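Local coordinates for gamma-glutamyl-gamma-aminobutyrate hydrolase PuuD (Escherichia coli, PDB 6VTV), which hydrolyses the gamma-glutamyl linkage of gamma-glutamyl-gamma-aminobutyrate, releasing glutamate and 4-aminobutanoate in the last step of converting putrescine to 4-aminobutanoate, at residues B[163-168]-B[179-184]; B[169-174]-B[199-204]; B[10-15]-B[243-248]; B[111-116]-B[249-254]; B[132-137]-B[187-192]. One frame throughout, in Å; residues are numbered along the deposited sequence.

Contacts 1 and 2 are neighbours, their centres about 7 Å apart: strand 161-165 lies between strands 180-183 and 198-203, and helix 170-174, which contact 2 fixes, lies in the connection between the two strands of contact 1. Contacts 3 and 4, also about 7 Å apart between centres, share helix 235-254 and place it against the stretches leading into strands 13-23 and 114-117 of the same sheet. Contact 2 reaches this pair through Leu-174, which packs on Gly-243. Contact 5 lies across the chain's centre, about 30 Å from contact 3 between centres. It supplies His-187 to the manganese site, near the predicted nucleophile Cys-118; the side chain of Val-183 of contact 1 is about 6 Å from the same ion.

Contact 1 of 5, residues B[163-168]-B[179-184]; sequences VQVEEG and SNFWVN
Val-163 and Phe-181 each turn a group back over their own main chain: with CG1 beside the backbone N (chi1 -68°), Val-163 CG2 falls between the backbone N and the carbonyl carbon, and the phenylalanine holds its ring in the equivalent place (chi1 49°). That brings the two together on one face of the sheet. Val-163 CG2 sits over the ring face, 3.8 Å from the Phe-181 centroid, in a CH-pi contact. Two residues along, Val-165 CG2 comes to the rim of the same ring, near its plane and 3.5 Å from Phe-181 CE2, so one strand holds the ring at face and edge. The other methyl, Val-163 CG1, meets Val-183 CG2 at 3.7 Å, the two side chains crossing at about a right angle.

On the opposite face an extended Gln-164 directs NE2 at Asn-180 OD1, with the amide planes 84° apart; at 2.5 Å the bond is implausibly short, and its details are doubtful. Beneath the side chains, Val-163 and Phe-181 form a hydrogen-bonded pair, Val-163 N to Phe-181 O 3.0 Å and Phe-181 N to Val-163 O 3.2 Å. Val-165 N adds a bond to Ser-179 O at 2.8 Å. Beyond the pair, Asn-184 OD1 accepts from the backbone N of His-226, a predicted active-site residue. This is an antiparallel strand pair, connected through helix 170-174, in the large mixed sheet of the class I glutamine amidotransferase fold.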
# COMPACT_ATOMS: atom_id res chain seq x y z
N VAL B 163 11.41 -28.47 9.13
CA VAL B 163 10.76 -28.91 7.90
C VAL B 163 11.78 -29.67 7.07
O VAL B 163 12.98 -29.38 7.12
CB VAL B 163 10.16 -27.74 7.08
CG1 VAL B 163 8.99 -27.11 7.82
CG2 VAL B 163 11.22 -26.70 6.78
N GLN B 164 11.31 -30.66 6.33
CA GLN B 164 12.15 -31.48 5.47
C GLN B 164 11.79 -31.22 4.02
O GLN B 164 10.63 -31.36 3.63
CB GLN B 164 12.00 -32.96 5.80
CG GLN B 164 12.88 -33.87 4.96
CD GLN B 164 13.23 -35.16 5.67
OE1 GLN B 164 12.70 -36.22 5.35
NE2 GLN B 164 14.13 -35.07 6.65
N VAL B 165 12.79 -30.85 3.22
CA VAL B 165 12.56 -30.51 1.82
C VAL B 165 12.27 -31.77 1.02
O VAL B 165 12.97 -32.78 1.15
CB VAL B 165 13.77 -29.75 1.25
CG1 VAL B 165 13.61 -29.55 -0.25
CG2 VAL B 165 13.95 -28.42 1.96
N GLU B 166 11.23 -31.72 0.20
CA GLU B 166 10.97 -32.78 -0.76
C GLU B 166 11.81 -32.54 -2.01
O GLU B 166 11.72 -31.48 -2.63
CB GLU B 166 9.48 -32.84 -1.11
CG GLU B 166 9.10 -34.02 -2.00
CD GLU B 166 7.61 -34.27 -2.03
OE1 GLU B 166 7.01 -34.43 -0.94
OE2 GLU B 166 7.03 -34.31 -3.14
N GLU B 167 12.63 -33.52 -2.37
CA GLU B 167 13.58 -33.34 -3.46
C GLU B 167 12.86 -33.22 -4.80
O GLU B 167 11.75 -33.72 -4.99
CB GLU B 167 14.57 -34.50 -3.50
CG GLU B 167 15.95 -34.11 -4.00
CD GLU B 167 16.95 -35.25 -3.91
OE1 GLU B 167 17.77 -35.41 -4.84
OE2 GLU B 167 16.91 -35.99 -2.90
N GLY B 168 13.52 -32.55 -5.74
CA GLY B 168 13.01 -32.41 -7.09
C GLY B 168 12.23 -31.15 -7.39
O GLY B 168 11.70 -31.02 -8.50
N SER B 179 18.54 -29.97 3.30
CA SER B 179 17.30 -30.71 3.15
C SER B 179 16.42 -30.64 4.39
O SER B 179 15.29 -31.14 4.37
CB SER B 179 17.59 -32.18 2.82
OG SER B 179 18.45 -32.76 3.79
N ASN B 180 16.96 -30.07 5.45
CA ASN B 180 16.25 -29.97 6.68
C ASN B 180 16.67 -28.70 7.39
O ASN B 180 17.84 -28.45 7.46
CB ASN B 180 16.71 -31.13 7.49
CG ASN B 180 15.60 -31.94 7.99
OD1 ASN B 180 15.34 -33.01 7.50
ND2 ASN B 180 14.94 -31.45 8.96
N PHE B 181 15.75 -27.95 7.99
CA PHE B 181 16.10 -26.71 8.67
C PHE B 181 14.94 -26.28 9.56
O PHE B 181 13.83 -26.81 9.46
CB PHE B 181 16.46 -25.60 7.68
CG PHE B 181 15.46 -25.42 6.57
CD1 PHE B 181 14.39 -24.56 6.72
CD2 PHE B 181 15.60 -26.12 5.38
CE1 PHE B 181 13.48 -24.39 5.70
CE2 PHE B 181 14.69 -25.96 4.36
CZ PHE B 181 13.62 -25.09 4.52
N TRP B 182 15.22 -25.31 10.42
CA TRP B 182 14.24 -24.79 11.36
C TRP B 182 13.47 -23.63 10.75
O TRP B 182 14.03 -22.81 10.01
CB TRP B 182 14.93 -24.32 12.65
CG TRP B 182 15.43 -25.44 13.50
CD1 TRP B 182 16.70 -25.96 13.51
CD2 TRP B 182 14.68 -26.19 14.47
NE1 TRP B 182 16.78 -26.97 14.43
CE2 TRP B 182 15.56 -27.14 15.03
CE3 TRP B 182 13.36 -26.14 14.91
CZ2 TRP B 182 15.15 -28.03 16.01
CZ3 TRP B 182 12.96 -27.03 15.89
CH2 TRP B 182 13.85 -27.97 16.43
N VAL B 183 12.18 -23.56 11.07
CA VAL B 183 11.31 -22.47 10.63
C VAL B 183 10.44 -22.05 11.81
O VAL B 183 10.19 -22.84 12.73
CB VAL B 183 10.43 -22.86 9.43
CG1 VAL B 183 11.28 -23.23 8.23
CG2 VAL B 183 9.49 -24.00 9.80
N ASN B 184 10.00 -20.80 11.80
CA ASN B 184 8.99 -20.37 12.75
C ASN B 184 7.62 -20.90 12.32
O ASN B 184 7.47 -21.49 11.24
CB ASN B 184 8.98 -18.85 12.89
CG ASN B 184 8.90 -18.13 11.55
OD1 ASN B 184 8.32 -18.63 10.59
ND2 ASN B 184 9.49 -16.94 11.49

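Contact 2 of 5, residues B[169-174]-B[199-204]; sequences GLLSAL and RVEARS
Glu-201 reaches from strand 198-203 to the first turn of helix 170-174 and offers its carboxylate to the amides there, a side-chain grip on a helix N-terminus whose N-cap position is Gly-169. The hydrogen bonds come first. Leu-170 N donates a hydrogen bond to Glu-201 OE2 at 2.7 Å, on the syn side and close to the carboxylate plane. Leu-171 N bonds Glu-201 OE1 at 2.9 Å, but from above that plane, 45° out of it. The bend at chi2 (-78°) folds the glutamate so that both oxygens face the helix. A water extends the set: it accepts a hydrogen bond from Ser-172 N and probably donates to Glu-201 OE1, so three successive amides of the helix start are satisfied directly or through solvent.

Electrostatics point the same way. The carboxylate is buried, and the helix start should help stabilise its negative charge. Arg-199 NH1 forms a long salt bridge with OE2, though the arginine is modelled in two conformers. Ser-213, on the next strand, also bonds OE2 through its hydroxyl.

Apolar packing fills in around the polar centre. In the arginine conformer described, Gly-169 CA rests 3.7 Å from Arg-199 CD, where the backbone passes close to the bent side chain. Leu-171, which also touches Val-165, drops CD1 to 3.7 Å from Glu-201 CB and 4.0 Å from Ala-202 CB.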
# COMPACT_ATOMS: atom_id res chain seq x y z
N GLY B 169 12.16 -30.20 -6.45
CA GLY B 169 11.40 -28.99 -6.67
C GLY B 169 12.22 -27.72 -6.57
O GLY B 169 13.44 -27.74 -6.71
N LEU B 170 11.53 -26.59 -6.33
CA LEU B 170 12.22 -25.30 -6.26
C LEU B 170 13.16 -25.23 -5.07
O LEU B 170 14.28 -24.73 -5.19
CB LEU B 170 11.19 -24.17 -6.20
CG LEU B 170 10.53 -23.75 -7.51
CD1 LEU B 170 9.54 -22.62 -7.26
CD2 LEU B 170 11.57 -23.33 -8.53
N LEU B 171 12.71 -25.71 -3.90
CA LEU B 171 13.53 -25.60 -2.70
C LEU B 171 14.83 -26.38 -2.84
O LEU B 171 15.87 -25.96 -2.34
CB LEU B 171 12.74 -26.09 -1.48
CG LEU B 171 11.58 -25.20 -1.03
CD1 LEU B 171 11.01 -25.71 0.29
CD2 LEU B 171 12.03 -23.76 -0.90
N SER B 172 14.78 -27.53 -3.52
CA SER B 172 16.00 -28.31 -3.72
C SER B 172 16.99 -27.56 -4.61
O SER B 172 18.20 -27.61 -4.37
CB SER B 172 15.65 -29.67 -4.33
OG SER B 172 15.09 -30.53 -3.36
N ALA B 173 16.49 -26.87 -5.63
CA ALA B 173 17.38 -26.09 -6.49
C ALA B 173 17.94 -24.88 -5.75
O ALA B 173 19.10 -24.50 -5.96
CB ALA B 173 16.64 -25.66 -7.76
N LEU B 174 17.13 -24.26 -4.89
CA LEU B 174 17.58 -23.08 -4.16
C LEU B 174 18.46 -23.43 -2.98
O LEU B 174 19.30 -22.62 -2.58
CB LEU B 174 16.37 -22.26 -3.69
CG LEU B 174 15.54 -21.57 -4.76
CD1 LEU B 174 14.18 -21.17 -4.20
CD2 LEU B 174 16.27 -20.36 -5.31
N ARG B 199 3.06 -29.09 -6.44
CA ARG B 199 4.04 -30.06 -5.98
C ARG B 199 4.44 -29.73 -4.55
O ARG B 199 4.64 -28.56 -4.21
CB ARG B 199 5.28 -30.05 -6.90
CG ARG B 199 6.56 -30.55 -6.26
CD ARG B 199 7.78 -29.88 -6.88
NE ARG B 199 7.79 -29.97 -8.34
CZ ARG B 199 7.65 -28.93 -9.15
NH1 ARG B 199 7.50 -27.71 -8.65
NH2 ARG B 199 7.67 -29.10 -10.47
N VAL B 200 4.53 -30.76 -3.71
CA VAL B 200 4.88 -30.54 -2.31
C VAL B 200 6.37 -30.25 -2.21
O VAL B 200 7.20 -30.99 -2.75
CB VAL B 200 4.48 -31.75 -1.46
CG1 VAL B 200 5.00 -31.59 -0.04
CG2 VAL B 200 2.97 -31.92 -1.46
N GLU B 201 6.71 -29.16 -1.53
CA GLU B 201 8.10 -28.73 -1.40
C GLU B 201 8.73 -29.08 -0.07
O GLU B 201 9.93 -29.38 -0.02
CB GLU B 201 8.21 -27.21 -1.62
CG GLU B 201 7.99 -26.77 -3.06
CD GLU B 201 9.21 -27.00 -3.93
OE1 GLU B 201 10.29 -27.31 -3.38
OE2 GLU B 201 9.09 -26.88 -5.17
N ALA B 202 7.96 -29.06 1.02
CA ALA B 202 8.51 -29.38 2.34
C ALA B 202 7.37 -29.79 3.27
O ALA B 202 6.21 -29.43 3.06
CB ALA B 202 9.28 -28.19 2.92
N ARG B 203 7.73 -30.55 4.30
CA ARG B 203 6.78 -31.00 5.31
C ARG B 203 7.39 -30.88 6.69
O ARG B 203 8.59 -31.10 6.88
CB ARG B 203 6.35 -32.46 5.09
CG ARG B 203 5.64 -32.76 3.79
CD ARG B 203 5.29 -34.24 3.73
NE ARG B 203 4.61 -34.61 2.50
CZ ARG B 203 3.29 -34.66 2.35
NH1 ARG B 203 2.50 -34.36 3.37
NH2 ARG B 203 2.76 -35.01 1.19
N SER B 204 6.55 -30.54 7.67
CA SER B 204 6.93 -30.64 9.07
C SER B 204 7.00 -32.11 9.47
O SER B 204 6.47 -32.97 8.77
CB SER B 204 5.94 -29.87 9.94
OG SER B 204 4.61 -29.99 9.46
O HOH W 1 12.32 -28.99 -3.59

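Contact 3 of 5, residues B[10-15]-B[243-248]; sequences NNPVIG and GFITAC
This is a buried, wholly apolar contact between the chain entering strand 13-23, with its first residues, and helix 235-254 near the C-terminus; Pro-12 and Ile-14 face the helix. Ile-14 touches three helix residues. Its CG1 branch runs to CD1, which meets Cys-248 SG at 3.7 Å and Ile-245 CD1 at 4.0 Å. The other branch, CG2, lies anti to the backbone N and comes to the edge of the Phe-244 ring, 3.9 Å from CE2 and near the ring plane. The isoleucine and phenylalanine approach from opposite directions.

The helix is one of those that pack on the sheet of this alpha/beta fold, of the class I glutamine amidotransferase type, and its segment 243-248 makes 115° with strand residues 13-15. Helix 33-42 flanks the same place, Ile-39 touching both Ile-14 and Phe-244. Away from the helix the chain meets the second subunit: Asn-11 OD1 accepts a hydrogen bond from Gln-61 NE2 of the second subunit, and Val-13 packs on Lys-65 of that subunit.

Next to the strand, the Pro-12 ring lies against the helix, CB at 3.8 Å from Cys-248 CB. The cysteine also packs within its own helix, with SG 3.5 Å above the plane of the Phe-244 ring, toward the rim.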
# COMPACT_ATOMS: atom_id res chain seq x y z
N ASN B 10 18.72 -3.04 -11.62
CA ASN B 10 17.35 -2.64 -11.95
C ASN B 10 16.40 -3.50 -11.12
O ASN B 10 16.45 -4.73 -11.19
CB ASN B 10 17.08 -2.81 -13.44
CG ASN B 10 17.28 -1.52 -14.22
OD1 ASN B 10 18.39 -1.02 -14.34
ND2 ASN B 10 16.18 -0.99 -14.75
N ASN B 11 15.54 -2.85 -10.34
CA ASN B 11 14.76 -3.55 -9.33
C ASN B 11 13.40 -3.93 -9.89
O ASN B 11 12.62 -3.04 -10.27
CB ASN B 11 14.60 -2.67 -8.10
CG ASN B 11 15.92 -2.09 -7.63
OD1 ASN B 11 16.30 -0.98 -8.00
ND2 ASN B 11 16.65 -2.85 -6.81
N PRO B 12 13.08 -5.22 -9.96
CA PRO B 12 11.78 -5.63 -10.52
C PRO B 12 10.62 -5.10 -9.70
O PRO B 12 10.69 -4.99 -8.47
CB PRO B 12 11.84 -7.16 -10.48
CG PRO B 12 13.30 -7.49 -10.41
CD PRO B 12 13.93 -6.38 -9.63
N VAL B 13 9.53 -4.78 -10.39
CA VAL B 13 8.32 -4.29 -9.74
C VAL B 13 7.59 -5.47 -9.12
O VAL B 13 7.20 -6.41 -9.82
CB VAL B 13 7.42 -3.54 -10.73
CG1 VAL B 13 6.18 -3.01 -10.02
CG2 VAL B 13 8.18 -2.40 -11.39
N ILE B 14 7.38 -5.42 -7.81
CA ILE B 14 6.72 -6.49 -7.07
C ILE B 14 5.38 -5.96 -6.56
O ILE B 14 5.34 -5.02 -5.76
CB ILE B 14 7.59 -6.99 -5.90
CG1 ILE B 14 9.01 -7.30 -6.38
CG2 ILE B 14 6.96 -8.21 -5.26
CD1 ILE B 14 9.07 -8.35 -7.48
N GLY B 15 4.30 -6.57 -7.03
CA GLY B 15 2.98 -6.24 -6.52
C GLY B 15 2.69 -6.98 -5.24
O GLY B 15 2.76 -8.22 -5.20
N GLY B 243 15.96 -15.87 -4.44
CA GLY B 243 15.49 -16.69 -5.55
C GLY B 243 14.24 -16.13 -6.20
O GLY B 243 14.06 -16.24 -7.42
N PHE B 244 13.35 -15.53 -5.40
CA PHE B 244 12.16 -14.89 -5.95
C PHE B 244 12.54 -13.73 -6.87
O PHE B 244 12.04 -13.63 -8.00
CB PHE B 244 11.26 -14.41 -4.81
CG PHE B 244 10.08 -13.61 -5.26
CD1 PHE B 244 9.29 -14.05 -6.31
CD2 PHE B 244 9.75 -12.42 -4.64
CE1 PHE B 244 8.20 -13.31 -6.73
CE2 PHE B 244 8.66 -11.68 -5.05
CZ PHE B 244 7.88 -12.13 -6.10
N ILE B 245 13.42 -12.85 -6.40
CA ILE B 245 13.81 -11.69 -7.20
C ILE B 245 14.55 -12.13 -8.45
O ILE B 245 14.37 -11.56 -9.54
CB ILE B 245 14.64 -10.71 -6.35
CG1 ILE B 245 13.79 -10.14 -5.21
CG2 ILE B 245 15.19 -9.59 -7.20
CD1 ILE B 245 12.53 -9.45 -5.69
N THR B 246 15.40 -13.15 -8.33
CA THR B 246 16.09 -13.70 -9.50
C THR B 246 15.09 -14.22 -10.53
O THR B 246 15.29 -14.07 -11.74
CB THR B 246 17.05 -14.81 -9.08
OG1 THR B 246 18.03 -14.29 -8.18
CG2 THR B 246 17.74 -15.42 -10.29
N ALA B 247 14.01 -14.84 -10.06
CA ALA B 247 12.97 -15.32 -10.97
C ALA B 247 12.27 -14.16 -11.67
O ALA B 247 11.96 -14.24 -12.86
CB ALA B 247 11.95 -16.16 -10.20
N CYS B 248 12.02 -13.07 -10.94
CA CYS B 248 11.42 -11.89 -11.56
C CYS B 248 12.36 -11.28 -12.59
O CYS B 248 11.91 -10.83 -13.65
CB CYS B 248 11.04 -10.87 -10.48
SG CYS B 248 9.95 -11.54 -9.21

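Contact 4 of 5, residues B[111-116]-B[249-254]; sequences RIPIFA and QHHIAE
His-251 leaves helix 235-254 toward the loop that leads into strand 114-117, and Arg-111, Ile-112 and Pro-113 of that loop receive it. Its CB already touches the proline ring, 3.6 Å from Pro-113 CD. CG, anti to the backbone N (chi1 173°), keeps to the same proline atom, again 3.6 Å from Pro-113 CD, and CD2 passes a little farther from it. The imidazole then lies beneath the backbone of Ile-112, whose CA stands over the middle of one ring face, 4.3 Å from the centroid and 11° off the normal, in a CH-pi contact. At the far end NE2 comes to 3.8 Å from Ile-112 CG1, while CE1 is close to both that carbon and Arg-111 O. On the remaining corner His-251 ND1 is hydrogen-bonded to a water. The same water donates to Arg-111 O at 2.6 Å, bridging the ring to the residue where the chain leaves helix 94-109 with positive phi.

Pro-113 packs further back along the helix on Phe-244, Ala-247 and Cys-248, continuing the seam into the core. Charge plays a smaller part: Arg-111 NH2 stays 4.4 Å from Glu-254 OE1, beyond a salt bridge, and this poorly ordered glutamate pairs with Arg-257 instead. The helix is therefore joined to the loop chiefly by van der Waals and CH-pi packing round one imidazole, and its polar link across these segments runs through a water.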
# COMPACT_ATOMS: atom_id res chain seq x y z
N ARG B 111 2.53 -16.58 -16.30
CA ARG B 111 3.82 -17.09 -15.83
C ARG B 111 4.60 -16.01 -15.08
O ARG B 111 5.83 -15.94 -15.16
CB ARG B 111 4.64 -17.67 -16.99
CG ARG B 111 3.80 -18.52 -17.94
CD ARG B 111 4.62 -19.51 -18.75
NE ARG B 111 6.02 -19.13 -18.89
CZ ARG B 111 7.04 -19.95 -18.68
NH1 ARG B 111 6.82 -21.21 -18.32
NH2 ARG B 111 8.29 -19.52 -18.82
N ILE B 112 3.89 -15.18 -14.34
CA ILE B 112 4.52 -14.17 -13.49
C ILE B 112 4.95 -14.84 -12.18
O ILE B 112 4.16 -15.58 -11.59
CB ILE B 112 3.56 -13.02 -13.21
CG1 ILE B 112 3.12 -12.36 -14.53
CG2 ILE B 112 4.19 -11.99 -12.29
CD1 ILE B 112 2.00 -11.36 -14.36
N PRO B 113 6.18 -14.62 -11.73
CA PRO B 113 6.63 -15.26 -10.49
C PRO B 113 5.77 -14.86 -9.30
O PRO B 113 5.33 -13.72 -9.18
CB PRO B 113 8.07 -14.77 -10.33
CG PRO B 113 8.50 -14.43 -11.72
CD PRO B 113 7.27 -13.89 -12.40
N ILE B 114 5.53 -15.83 -8.41
CA ILE B 114 4.74 -15.63 -7.20
C ILE B 114 5.54 -16.14 -6.01
O ILE B 114 6.12 -17.23 -6.06
CB ILE B 114 3.38 -16.34 -7.28
CG1 ILE B 114 2.63 -15.97 -8.56
CG2 ILE B 114 2.53 -16.02 -6.05
CD1 ILE B 114 1.35 -16.76 -8.77
N PHE B 115 5.56 -15.36 -4.94
CA PHE B 115 6.10 -15.79 -3.66
C PHE B 115 5.06 -15.52 -2.59
O PHE B 115 4.66 -14.37 -2.38
CB PHE B 115 7.41 -15.07 -3.33
CG PHE B 115 8.11 -15.61 -2.11
CD1 PHE B 115 8.14 -16.97 -1.86
CD2 PHE B 115 8.73 -14.75 -1.21
CE1 PHE B 115 8.78 -17.47 -0.74
CE2 PHE B 115 9.36 -15.25 -0.09
CZ PHE B 115 9.39 -16.61 0.15
N ALA B 116 4.61 -16.58 -1.92
CA ALA B 116 3.50 -16.52 -0.99
C ALA B 116 3.95 -16.97 0.40
O ALA B 116 4.71 -17.93 0.53
CB ALA B 116 2.34 -17.39 -1.48
N GLN B 249 13.66 -11.25 -12.29
CA GLN B 249 14.63 -10.82 -13.29
C GLN B 249 14.58 -11.72 -14.52
O GLN B 249 14.61 -11.24 -15.66
CB GLN B 249 16.04 -10.83 -12.70
CG GLN B 249 16.31 -9.72 -11.71
CD GLN B 249 17.67 -9.86 -11.06
OE1 GLN B 249 17.90 -10.74 -10.24
NE2 GLN B 249 18.59 -8.97 -11.44
N HIS B 250 14.49 -13.04 -14.31
CA HIS B 250 14.36 -13.96 -15.42
C HIS B 250 13.05 -13.73 -16.17
O HIS B 250 13.00 -13.81 -17.40
CB HIS B 250 14.45 -15.40 -14.92
CG HIS B 250 14.66 -16.41 -16.00
ND1 HIS B 250 15.72 -16.35 -16.88
CD2 HIS B 250 13.95 -17.52 -16.34
CE1 HIS B 250 15.65 -17.37 -17.72
NE2 HIS B 250 14.59 -18.09 -17.41
N HIS B 251 11.98 -13.43 -15.43
CA HIS B 251 10.70 -13.13 -16.07
C HIS B 251 10.80 -11.88 -16.94
O HIS B 251 10.21 -11.82 -18.02
CB HIS B 251 9.61 -12.95 -15.01
CG HIS B 251 8.31 -12.47 -15.56
ND1 HIS B 251 7.62 -13.14 -16.56
CD2 HIS B 251 7.56 -11.38 -15.26
CE1 HIS B 251 6.51 -12.48 -16.84
NE2 HIS B 251 6.45 -11.42 -16.06
N ILE B 252 11.56 -10.88 -16.49
CA ILE B 252 11.79 -9.69 -17.31
C ILE B 252 12.58 -10.06 -18.56
O ILE B 252 12.25 -9.63 -19.67
CB ILE B 252 12.51 -8.61 -16.48
CG1 ILE B 252 11.61 -8.10 -15.36
CG2 ILE B 252 12.96 -7.46 -17.38
CD1 ILE B 252 12.30 -7.13 -14.42
N ALA B 253 13.63 -10.86 -18.40
CA ALA B 253 14.40 -11.31 -19.55
C ALA B 253 13.57 -12.20 -20.46
O ALA B 253 13.68 -12.12 -21.69
CB ALA B 253 15.67 -12.03 -19.09
N GLU B 254 12.74 -13.07 -19.87
CA GLU B 254 11.88 -13.93 -20.67
C GLU B 254 10.80 -13.13 -21.40
O GLU B 254 10.31 -13.57 -22.45
CB GLU B 254 11.24 -15.01 -19.80
CG GLU B 254 12.18 -16.13 -19.40
CD GLU B 254 12.48 -17.07 -20.55
OE1 GLU B 254 11.53 -17.65 -21.12
OE2 GLU B 254 13.68 -17.23 -20.89
O HOH W 2 7.79 -15.88 -16.83

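Contact 5 of 5, residues B[132-137]-B[187-192]; sequences LHRKLC and HGQGAK. With MN (manganese (II) ion), chain D.
His-133 and Lys-192 cross at about a right angle, the lysine chain passing over one face of the imidazole with CG 3.7 Å from the ring centroid, a CH-pi contact. The ring edge is turned to the main chain, His-133 CD2 lying 3.3 Å from Ala-191 O. Beyond the ring, the bend at chi3 (61°) carries the lysine on toward a salt bridge with Glu-85. Arg-134 and Gln-189 instead run side by side, pointing the same way, their guanidinium and amide planes 60° apart. A weak bond from Gln-189 NE2 goes to the backbone O of Arg-134, and the guanidinium itself bonds Asn-86 O and forms salt bridges with Glu-85 and Glu-89.

The backbones carrying these side chains form a short two-stranded antiparallel sheet, separate from the main sheet of the glutamine amidotransferase-like fold. His-133 N bonds Gly-190 O at 2.6 Å, and Leu-136 N bonds Gly-188 O at 2.9 Å, prolonging the pairing past the strands.

Leu-136 and His-187 cross obliquely, with CD1 of the leucine 3.5 Å from ND1 of the histidine. That ND1 donates to Gln-189 O at 2.8 Å, nearly in the ring plane, which fixes the rotation of the imidazole. The second nitrogen, His-187 NE2, binds the manganese ion at 2.2 Å. His-145, His-161, Ser-185 and Glu-210 complete the protein ligands, and a water bound at 2.3 Å takes a further position on the manganese.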
# COMPACT_ATOMS: atom_id res chain seq x y z
N LEU B 132 -8.15 -26.62 3.00
CA LEU B 132 -7.38 -26.29 4.19
C LEU B 132 -7.95 -26.99 5.41
O LEU B 132 -9.15 -27.27 5.49
CB LEU B 132 -7.37 -24.78 4.45
CG LEU B 132 -6.99 -23.86 3.29
CD1 LEU B 132 -7.13 -22.41 3.71
CD2 LEU B 132 -5.57 -24.16 2.83
N HIS B 133 -7.07 -27.27 6.37
CA HIS B 133 -7.49 -27.60 7.73
C HIS B 133 -7.89 -26.31 8.43
O HIS B 133 -7.09 -25.37 8.52
CB HIS B 133 -6.36 -28.29 8.50
CG HIS B 133 -6.11 -29.70 8.08
ND1 HIS B 133 -6.96 -30.74 8.39
CD2 HIS B 133 -5.08 -30.25 7.39
CE1 HIS B 133 -6.48 -31.86 7.90
NE2 HIS B 133 -5.34 -31.60 7.29
N ARG B 134 -9.13 -26.25 8.93
CA ARG B 134 -9.58 -25.02 9.58
C ARG B 134 -9.12 -24.93 11.03
O ARG B 134 -9.05 -23.82 11.57
CB ARG B 134 -11.11 -24.92 9.50
CG ARG B 134 -11.61 -24.63 8.10
CD ARG B 134 -13.05 -25.05 7.90
NE ARG B 134 -13.99 -24.13 8.53
CZ ARG B 134 -15.30 -24.10 8.27
NH1 ARG B 134 -15.81 -24.95 7.39
NH2 ARG B 134 -16.08 -23.23 8.89
N LYS B 135 -8.81 -26.06 11.67
CA LYS B 135 -8.35 -26.09 13.06
C LYS B 135 -7.27 -27.17 13.16
O LYS B 135 -7.59 -28.34 13.40
CB LYS B 135 -9.50 -26.35 14.03
CG LYS B 135 -10.56 -25.26 14.05
CD LYS B 135 -10.07 -24.01 14.76
CE LYS B 135 -10.08 -24.19 16.26
NZ LYS B 135 -9.53 -22.99 16.96
N LEU B 136 -6.01 -26.78 12.98
CA LEU B 136 -4.91 -27.72 13.15
C LEU B 136 -4.86 -28.27 14.57
O LEU B 136 -4.47 -29.43 14.77
CB LEU B 136 -3.58 -27.06 12.80
CG LEU B 136 -3.36 -26.65 11.34
CD1 LEU B 136 -2.09 -25.83 11.20
CD2 LEU B 136 -3.32 -27.87 10.43
N CYS B 137 -5.26 -27.47 15.55
CA CYS B 137 -5.23 -27.92 16.94
C CYS B 137 -6.22 -29.04 17.22
O CYS B 137 -6.09 -29.70 18.25
CB CYS B 137 -5.51 -26.74 17.88
SG CYS B 137 -7.14 -25.99 17.66
N HIS B 187 0.51 -20.27 12.59
CA HIS B 187 -0.68 -20.57 11.80
C HIS B 187 -1.53 -21.62 12.50
O HIS B 187 -1.01 -22.62 13.00
CB HIS B 187 -0.31 -21.04 10.39
CG HIS B 187 0.58 -22.25 10.37
ND1 HIS B 187 0.13 -23.49 9.95
CD2 HIS B 187 1.88 -22.41 10.70
CE1 HIS B 187 1.12 -24.36 10.03
NE2 HIS B 187 2.19 -23.73 10.48
N GLY B 188 -2.84 -21.37 12.54
CA GLY B 188 -3.79 -22.32 13.09
C GLY B 188 -4.50 -23.10 12.01
O GLY B 188 -5.24 -24.04 12.29
N GLN B 189 -4.28 -22.70 10.76
CA GLN B 189 -4.79 -23.40 9.60
C GLN B 189 -3.62 -23.90 8.77
O GLN B 189 -2.48 -23.43 8.90
CB GLN B 189 -5.70 -22.51 8.75
CG GLN B 189 -6.91 -21.96 9.52
CD GLN B 189 -8.02 -21.49 8.60
OE1 GLN B 189 -7.80 -21.25 7.41
NE2 GLN B 189 -9.22 -21.35 9.15
N GLY B 190 -3.90 -24.88 7.91
CA GLY B 190 -2.85 -25.45 7.08
C GLY B 190 -3.45 -26.20 5.91
O GLY B 190 -4.66 -26.38 5.81
N ALA B 191 -2.56 -26.64 5.02
CA ALA B 191 -2.98 -27.36 3.83
C ALA B 191 -3.57 -28.72 4.21
O ALA B 191 -2.97 -29.46 4.99
CB ALA B 191 -1.81 -27.54 2.87
N LYS B 192 -4.74 -29.03 3.66
CA LYS B 192 -5.35 -30.33 3.86
C LYS B 192 -5.17 -31.17 2.60
O LYS B 192 -4.38 -32.12 2.59
CB LYS B 192 -6.84 -30.19 4.20
CG LYS B 192 -7.54 -31.51 4.49
CD LYS B 192 -8.83 -31.29 5.26
CE LYS B 192 -9.81 -30.43 4.49
NZ LYS B 192 -11.03 -30.13 5.28
MN MN D . 4.14 -24.66 11.00
O HOH W 3 -11.25 -28.01 7.43
O HOH W 4 -5.38 -24.41 15.14
O HOH W 5 5.30 -23.04 9.88